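Local coordinates for Alpha/beta hydrolase fold protein (Chitinophaga pinensis, PDB 4PW0) that adopts the alpha/beta hydrolase fold and is probably a hydrolase, though its substrate is not known, at residues 274-277 with 278-282; 109-112 with 113-116; 238-241 with 242-246. All coordinates share one frame; numbering follows the deposited sequence. Where two conformers were deposited one is given.

Interaction 1. Residues 274-277 with 278-282; sequences SQTE and YFLDS
The Phe-279 ring has Thr-276 O at its edge, near the ring plane, and its CB lies 3.5 Å from that same Thr-276 O. One turn along helix 269-282, Ser-282 CB sits over one face of the Tyr-278 ring, 3.4 Å above its plane and displaced toward the rim; CG of Tyr-278 is anti to the backbone N (chi1 -179°), which swings the ring clear of 274-277 and beside Ser-282. The carboxylates of Glu-277 and Asp-281 are turned 39° against each other, with Glu-277 OE2 and Asp-281 OD2 4.8 Å apart. Arg-64, in a salt bridge with Asp-281 OD1 and touching Glu-277, probably offsets these like charges. Thr-276 and Leu-280 run alongside each other, Thr-276 CG2 meeting Leu-280 CD1 at 4.0 Å, while Leu-280 CG rests 3.4 Å from Thr-276 O. Thr-276 and Asp-281 were each modelled in two conformers, so what is said of their side chains, the Arg-64 bridge included, applies to one conformer of each and is less certain.

Beneath the side chains, the backbone gives the evidence for an alpha-helix: Phe-279 N to Gln-275 O (3.1 Å), Leu-280 N to Thr-276 O (2.9 Å) and Asp-281 N to Glu-277 O (2.9 Å). Gln-275 OE1 is hydrogen-bonded to Tyr-257 OH and Ser-255 OG, and Gln-275 also packs on Gln-275 of the second subunit. Thr-276, Phe-279 and Leu-280 meet Ile-131 of strand 127-133, the pattern of an amphipathic C-terminal helix lying on the central sheet of an alpha/beta hydrolase fold.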
loop_
_atom_site.group_PDB
_atom_site.type_symbol
_atom_site.label_atom_id
_atom_site.label_comp_id
_atom_site.label_asym_id
_atom_site.label_seq_id
_atom_site.Cartn_x
_atom_site.Cartn_y
_atom_site.Cartn_z
ATOM N N SER A 274 -9.427 -4.833 3.209
ATOM C CA SER A 274 -8.364 -5.701 3.713
ATOM C C SER A 274 -7.197 -4.918 4.307
ATOM O O SER A 274 -6.702 -5.187 5.418
ATOM C CB SER A 274 -7.873 -6.604 2.621
ATOM O OG SER A 274 -6.803 -7.412 3.100
ATOM N N GLN A 275 -6.806 -3.891 3.574
ATOM C CA GLN A 275 -5.686 -3.063 4.041
ATOM C C GLN A 275 -6.021 -2.260 5.282
ATOM O O GLN A 275 -5.189 -2.178 6.226
ATOM C CB GLN A 275 -5.226 -2.141 2.923
ATOM C CG GLN A 275 -4.603 -2.872 1.783
ATOM C CD GLN A 275 -3.957 -1.937 0.795
ATOM O OE1 GLN A 275 -4.346 -0.803 0.657
ATOM N NE2 GLN A 275 -2.959 -2.488 0.057
ATOM N N THR A 276 -7.213 -1.650 5.275
ATOM C CA THR A 276 -7.676 -0.773 6.353
ATOM C C THR A 276 -7.956 -1.542 7.648
ATOM O O THR A 276 -7.641 -1.066 8.753
ATOM C CB THR A 276 -8.950 0.014 5.908
ATOM O OG1 THR A 276 -8.626 0.790 4.766
ATOM C CG2 THR A 276 -9.408 0.961 6.994
ATOM N N GLU A 277 -8.534 -2.737 7.508
ATOM C CA GLU A 277 -8.801 -3.551 8.673
ATOM C C GLU A 277 -7.502 -3.921 9.384
ATOM O O GLU A 277 -7.420 -3.837 10.628
ATOM C CB GLU A 277 -9.598 -4.787 8.231
ATOM C CG GLU A 277 -9.854 -5.820 9.260
ATOM C CD GLU A 277 -10.703 -6.880 8.585
ATOM O OE1 GLU A 277 -10.283 -7.392 7.506
ATOM O OE2 GLU A 277 -11.811 -7.129 9.079
ATOM N N TYR A 278 -6.460 -4.324 8.650
ATOM C CA TYR A 278 -5.202 -4.568 9.263
ATOM C C TYR A 278 -4.634 -3.330 9.958
ATOM O O TYR A 278 -4.133 -3.365 11.104
ATOM C CB TYR A 278 -4.158 -5.171 8.276
ATOM C CG TYR A 278 -2.857 -5.450 8.958
ATOM C CD1 TYR A 278 -2.657 -6.661 9.650
ATOM C CD2 TYR A 278 -1.867 -4.496 9.041
ATOM C CE1 TYR A 278 -1.491 -6.855 10.341
ATOM C CE2 TYR A 278 -0.710 -4.688 9.781
ATOM C CZ TYR A 278 -0.540 -5.898 10.424
ATOM O OH TYR A 278 0.598 -6.076 11.197
ATOM N N PHE A 279 -4.650 -2.215 9.228
ATOM C CA PHE A 279 -4.143 -0.986 9.768
ATOM C C PHE A 279 -4.804 -0.656 11.117
ATOM O O PHE A 279 -4.118 -0.378 12.079
ATOM C CB PHE A 279 -4.354 0.134 8.758
ATOM C CG PHE A 279 -4.040 1.515 9.281
ATOM C CD1 PHE A 279 -2.727 1.909 9.511
ATOM C CD2 PHE A 279 -5.046 2.422 9.527
ATOM C CE1 PHE A 279 -2.436 3.190 9.974
ATOM C CE2 PHE A 279 -4.773 3.702 9.986
ATOM C CZ PHE A 279 -3.471 4.070 10.205
ATOM N N LEU A 280 -6.120 -0.689 11.154
ATOM C CA LEU A 280 -6.828 -0.326 12.394
ATOM C C LEU A 280 -6.639 -1.346 13.507
ATOM O O LEU A 280 -6.457 -0.934 14.666
ATOM C CB LEU A 280 -8.295 -0.131 12.118
ATOM C CG LEU A 280 -8.640 1.049 11.217
ATOM C CD1 LEU A 280 -10.126 1.061 10.966
ATOM C CD2 LEU A 280 -8.170 2.385 11.800
ATOM N N ASP A 281 -6.635 -2.628 13.160
ATOM C CA ASP A 281 -6.588 -3.635 14.216
ATOM C C ASP A 281 -5.193 -3.908 14.710
ATOM O O ASP A 281 -5.031 -4.263 15.888
ATOM C CB ASP A 281 -7.305 -4.900 13.768
ATOM C CG ASP A 281 -8.788 -4.682 13.618
ATOM O OD1 ASP A 281 -9.304 -3.722 14.230
ATOM O OD2 ASP A 281 -9.441 -5.452 12.884
ATOM N N SER A 282 -4.175 -3.696 13.857
ATOM C CA SER A 282 -2.864 -4.212 14.162
ATOM C C SER A 282 -1.663 -3.303 14.019
ATOM O O SER A 282 -0.644 -3.556 14.664
ATOM C CB SER A 282 -2.652 -5.465 13.316
ATOM O OG SER A 282 -3.555 -6.509 13.632
#

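Interaction 2. Residues 109-112 with 113-116; sequences FSLG and GFIV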
loop_
_atom_site.group_PDB
_atom_site.type_symbol
_atom_site.label_atom_id
_atom_site.label_comp_id
_atom_site.label_asym_id
_atom_site.label_seq_id
_atom_site.Cartn_x
_atom_site.Cartn_y
_atom_site.Cartn_z
ATOM N N PHE A 109 -12.581 10.828 3.252
ATOM C CA PHE A 109 -12.485 10.731 1.796
ATOM C C PHE A 109 -12.681 12.117 1.190
ATOM O O PHE A 109 -13.678 12.779 1.463
ATOM C CB PHE A 109 -13.573 9.766 1.304
ATOM C CG PHE A 109 -13.676 9.628 -0.220
ATOM C CD1 PHE A 109 -12.546 9.602 -1.010
ATOM C CD2 PHE A 109 -14.917 9.464 -0.833
ATOM C CE1 PHE A 109 -12.642 9.466 -2.387
ATOM C CE2 PHE A 109 -15.012 9.285 -2.197
ATOM C CZ PHE A 109 -13.865 9.296 -2.979
ATOM N N SER A 110 -11.712 12.566 0.374
ATOM C CA SER A 110 -11.816 13.797 -0.422
ATOM C C SER A 110 -11.929 14.993 0.571
ATOM O O SER A 110 -11.045 15.126 1.430
ATOM C CB SER A 110 -12.949 13.664 -1.413
ATOM O OG SER A 110 -13.022 14.860 -2.180
ATOM N N LEU A 111 -12.989 15.796 0.516
ATOM C CA LEU A 111 -13.197 16.839 1.513
ATOM C C LEU A 111 -13.034 16.308 2.944
ATOM O O LEU A 111 -12.409 16.948 3.803
ATOM C CB LEU A 111 -14.604 17.381 1.316
ATOM C CG LEU A 111 -15.095 18.346 2.375
ATOM C CD1 LEU A 111 -14.220 19.568 2.453
ATOM C CD2 LEU A 111 -16.537 18.739 2.059
ATOM N N GLY A 112 -13.569 15.111 3.213
ATOM C CA GLY A 112 -13.413 14.516 4.500
ATOM C C GLY A 112 -11.971 14.248 4.883
ATOM O O GLY A 112 -11.613 14.277 6.067
ATOM N N GLY A 113 -11.133 13.970 3.878
ATOM C CA GLY A 113 -9.716 13.812 4.113
ATOM C C GLY A 113 -9.022 15.103 4.516
ATOM O O GLY A 113 -7.957 15.058 5.161
ATOM N N PHE A 114 -9.560 16.248 4.123
ATOM C CA PHE A 114 -9.041 17.532 4.615
ATOM C C PHE A 114 -9.453 17.729 6.086
ATOM O O PHE A 114 -8.625 18.091 6.956
ATOM C CB PHE A 114 -9.641 18.718 3.854
ATOM C CG PHE A 114 -9.446 18.722 2.368
ATOM C CD1 PHE A 114 -8.492 17.950 1.722
ATOM C CD2 PHE A 114 -10.243 19.532 1.599
ATOM C CE1 PHE A 114 -8.376 17.962 0.333
ATOM C CE2 PHE A 114 -10.114 19.579 0.234
ATOM C CZ PHE A 114 -9.185 18.820 -0.422
ATOM N N ILE A 115 -10.700 17.396 6.397
ATOM C CA ILE A 115 -11.230 17.555 7.763
ATOM C C ILE A 115 -10.442 16.698 8.745
ATOM O O ILE A 115 -10.093 17.167 9.851
ATOM C CB ILE A 115 -12.740 17.240 7.801
ATOM C CG1 ILE A 115 -13.531 18.325 7.055
ATOM C CG2 ILE A 115 -13.256 17.152 9.251
ATOM C CD1 ILE A 115 -14.973 17.956 6.729
ATOM N N VAL A 116 -10.092 15.459 8.390
ATOM C CA VAL A 116 -9.393 14.626 9.391
ATOM C C VAL A 116 -7.988 15.152 9.647
ATOM O O VAL A 116 -7.496 15.003 10.749
ATOM C CB VAL A 116 -9.363 13.133 9.024
ATOM C CG1 VAL A 116 -10.795 12.594 8.942
ATOM C CG2 VAL A 116 -8.598 12.822 7.731
#
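Ser-110 O is met by two successive amides of the first helical turn. Gly-113 N lies 2.7 Å from Ser-110 O, but the N-H...O angle is only 124°, so that bond is weak; Phe-114 N lies 3.3 Å from Ser-110 O. Further on the regular helical pattern takes over, with Ile-115 N bonded to Leu-111 O (3.1 Å) and Val-116 N to Gly-112 O (3.0 Å). Ser-110 occupies the N-cap position, yet its side chain makes no capping bond.

Apolar contacts form a second group. Leu-111 and Phe-114 cross at about a right angle, Leu-111 CD1 touching Phe-114 CD2 at 4.1 Å, and Leu-111 CG lies 4.4 Å from Ile-115 CD1. The Phe-114 ring, its CG set beside its own backbone N (chi1 -57°), has Leu-111 CA and Ser-110 O over one face.

The third kind of evidence is steric and conformational. Ser-110 has a positive phi of 64°, and a side-chain carbon built on Gly-113 would come within 3.1 Å of Ser-110 O, which is tight. Together with Gly-108 and Gly-112, this matches the strained nucleophile elbow (GxSxG) of the family, on which Ser-110 is probably the nucleophile of a triad with His-262 and Asp-234.

This tight turn joins strand 104-109 to helix 111-122 within a beta-alpha-beta unit. Leu-111 and Ile-115 lean on Met-88 of helix 85-98, Phe-114 stacks on Trp-210 of helix 197-212, and Val-116 turns onto Ile-130 and Ile-132 of strand 127-133.

Interaction 3. Residues 238-241 with 242-246; sequences DTYN and SYELF
Tyr-240 and Tyr-243 form an offset edge-to-face pair at the start of helix 240-248, just past a capping Asx turn in which Asp-238 OD1 accepts from Tyr-240 N (2.9 Å). The ring centroids are 5.5 Å apart and the planes stand at 69°, the edge of Tyr-243 being directed toward the face of Tyr-240; the closest atoms are Tyr-240 CE1 and Tyr-243 CD2, at 3.4 Å. Glu-244 comes to the edge of the Tyr-240 ring, its OE2 3.5 Å from Tyr-240 CE2, with the carboxylate turned 81° from the ring, while Glu-244 OE1 is hydrogen-bonded to Gln-248 NE2. Its chain is bent at chi2 (-75°), which brings the carboxylate back to that edge. Tyr-243 and Glu-244 each have a second modelled conformer, so both contacts describe one of two states. Tyr-240 OH is hydrogen-bonded to Lys-247 NZ, and Tyr-240 also packs on Tyr-243 of the second subunit. With an alanine here the Tyr-243 edge would probably lose its facing ring and Lys-247 its hydroxyl partner. A water bridges the turn, donating to Asp-238 O (2.8 Å) and accepting from Ser-242 OG (2.7 Å).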
loop_
_atom_site.group_PDB
_atom_site.type_symbol
_atom_site.label_atom_id
_atom_site.label_comp_id
_atom_site.label_asym_id
_atom_site.label_seq_id
_atom_site.Cartn_x
_atom_site.Cartn_y
_atom_site.Cartn_z
ATOM N N ASP A 238 -4.451 15.346 -7.594
ATOM C CA ASP A 238 -3.099 14.963 -8.111
ATOM C C ASP A 238 -2.579 13.790 -7.245
ATOM O O ASP A 238 -2.291 13.969 -6.059
ATOM C CB ASP A 238 -2.124 16.160 -8.133
ATOM C CG ASP A 238 -0.811 15.841 -8.834
ATOM O OD1 ASP A 238 -0.464 14.660 -9.021
ATOM O OD2 ASP A 238 -0.145 16.820 -9.268
ATOM N N THR A 239 -2.428 12.632 -7.847
ATOM C CA THR A 239 -1.894 11.492 -7.146
ATOM C C THR A 239 -0.592 11.820 -6.427
ATOM O O THR A 239 -0.358 11.311 -5.329
ATOM C CB THR A 239 -1.756 10.332 -8.106
ATOM O OG1 THR A 239 -3.079 9.920 -8.479
ATOM C CG2 THR A 239 -0.990 9.154 -7.503
ATOM N N TYR A 240 0.270 12.648 -7.029
ATOM C CA TYR A 240 1.545 12.935 -6.381
ATOM C C TYR A 240 1.395 13.591 -5.039
ATOM O O TYR A 240 2.237 13.432 -4.147
ATOM C CB TYR A 240 2.420 13.797 -7.302
ATOM C CG TYR A 240 3.832 13.909 -6.797
ATOM C CD1 TYR A 240 4.730 12.921 -6.998
ATOM C CD2 TYR A 240 4.194 14.995 -6.060
ATOM C CE1 TYR A 240 6.018 13.004 -6.498
ATOM C CE2 TYR A 240 5.477 15.106 -5.521
ATOM C CZ TYR A 240 6.381 14.109 -5.767
ATOM O OH TYR A 240 7.666 14.167 -5.261
ATOM N N ASN A 241 0.291 14.295 -4.839
ATOM C CA ASN A 241 0.037 14.892 -3.523
ATOM C C ASN A 241 -0.191 13.878 -2.395
ATOM O O ASN A 241 -0.035 14.223 -1.210
ATOM C CB ASN A 241 -1.069 15.922 -3.578
ATOM C CG ASN A 241 -0.606 17.181 -4.253
ATOM O OD1 ASN A 241 0.555 17.609 -4.064
ATOM N ND2 ASN A 241 -1.489 17.803 -5.005
ATOM N N SER A 242 -0.530 12.636 -2.747
ATOM C CA SER A 242 -0.597 11.582 -1.754
ATOM C C SER A 242 0.801 11.071 -1.414
ATOM O O SER A 242 1.071 10.706 -0.241
ATOM C CB SER A 242 -1.520 10.461 -2.212
ATOM O OG SER A 242 -2.882 10.901 -2.179
ATOM N N TYR A 243 1.673 11.018 -2.407
ATOM C CA TYR A 243 3.093 10.794 -2.128
ATOM C C TYR A 243 3.652 11.908 -1.245
ATOM O O TYR A 243 4.400 11.648 -0.295
ATOM C CB TYR A 243 3.892 10.602 -3.413
ATOM C CG TYR A 243 5.349 10.233 -3.210
ATOM C CD1 TYR A 243 5.708 9.224 -2.381
ATOM C CD2 TYR A 243 6.358 10.956 -3.810
ATOM C CE1 TYR A 243 6.998 8.880 -2.180
ATOM C CE2 TYR A 243 7.676 10.637 -3.585
ATOM C CZ TYR A 243 7.963 9.552 -2.774
ATOM O OH TYR A 243 9.240 9.143 -2.559
ATOM N N GLU A 244 3.251 13.159 -1.489
ATOM C CA GLU A 244 3.657 14.257 -0.610
ATOM C C GLU A 244 3.188 14.072 0.817
ATOM O O GLU A 244 3.956 14.296 1.767
ATOM C CB GLU A 244 3.152 15.625 -1.108
ATOM C CG GLU A 244 3.941 16.157 -2.283
ATOM C CD GLU A 244 5.310 16.705 -1.885
ATOM O OE1 GLU A 244 5.655 16.650 -0.669
ATOM O OE2 GLU A 244 6.024 17.200 -2.781
ATOM N N LEU A 245 1.939 13.651 1.009
ATOM C CA LEU A 245 1.459 13.330 2.352
ATOM C C LEU A 245 2.359 12.292 3.001
ATOM O O LEU A 245 2.755 12.420 4.178
ATOM C CB LEU A 245 -0.015 12.859 2.374
ATOM C CG LEU A 245 -1.089 13.938 2.208
ATOM C CD1 LEU A 245 -2.410 13.302 1.890
ATOM C CD2 LEU A 245 -1.197 14.798 3.470
ATOM N N PHE A 246 2.658 11.234 2.279
ATOM C CA PHE A 246 3.496 10.149 2.790
ATOM C C PHE A 246 4.904 10.666 3.159
ATOM O O PHE A 246 5.455 10.298 4.219
ATOM C CB PHE A 246 3.638 9.048 1.728
ATOM C CG PHE A 246 4.677 8.006 2.062
ATOM C CD1 PHE A 246 4.416 6.991 2.974
ATOM C CD2 PHE A 246 5.928 8.076 1.478
ATOM C CE1 PHE A 246 5.405 6.090 3.326
ATOM C CE2 PHE A 246 6.907 7.178 1.829
ATOM C CZ PHE A 246 6.631 6.171 2.755
HETATM O O HOH W 1 -3.640 12.931 -3.863
#

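How the interactions relate
Along the chain the order is interaction 2, then 3, then 1, and no two of them touch. Interactions 2 and 3 have centres about 14 Å apart; the centre of interaction 1 lies about 19 Å from that of interaction 2 and 21 Å from that of interaction 3. Each sits on a different helix (111-122, 240-248 and 269-282) around one mixed sheet. Interaction 2 is buried near the middle of the chain at the probable nucleophile elbow. Thr-239 of interaction 3 bonds to Asp-234 N, which links that helix start to the probable triad. Interactions 1 and 3 both reach the second subunit, so helices 240-248 and 269-282 both contribute to that contact, whereas no other chain touches interaction 2.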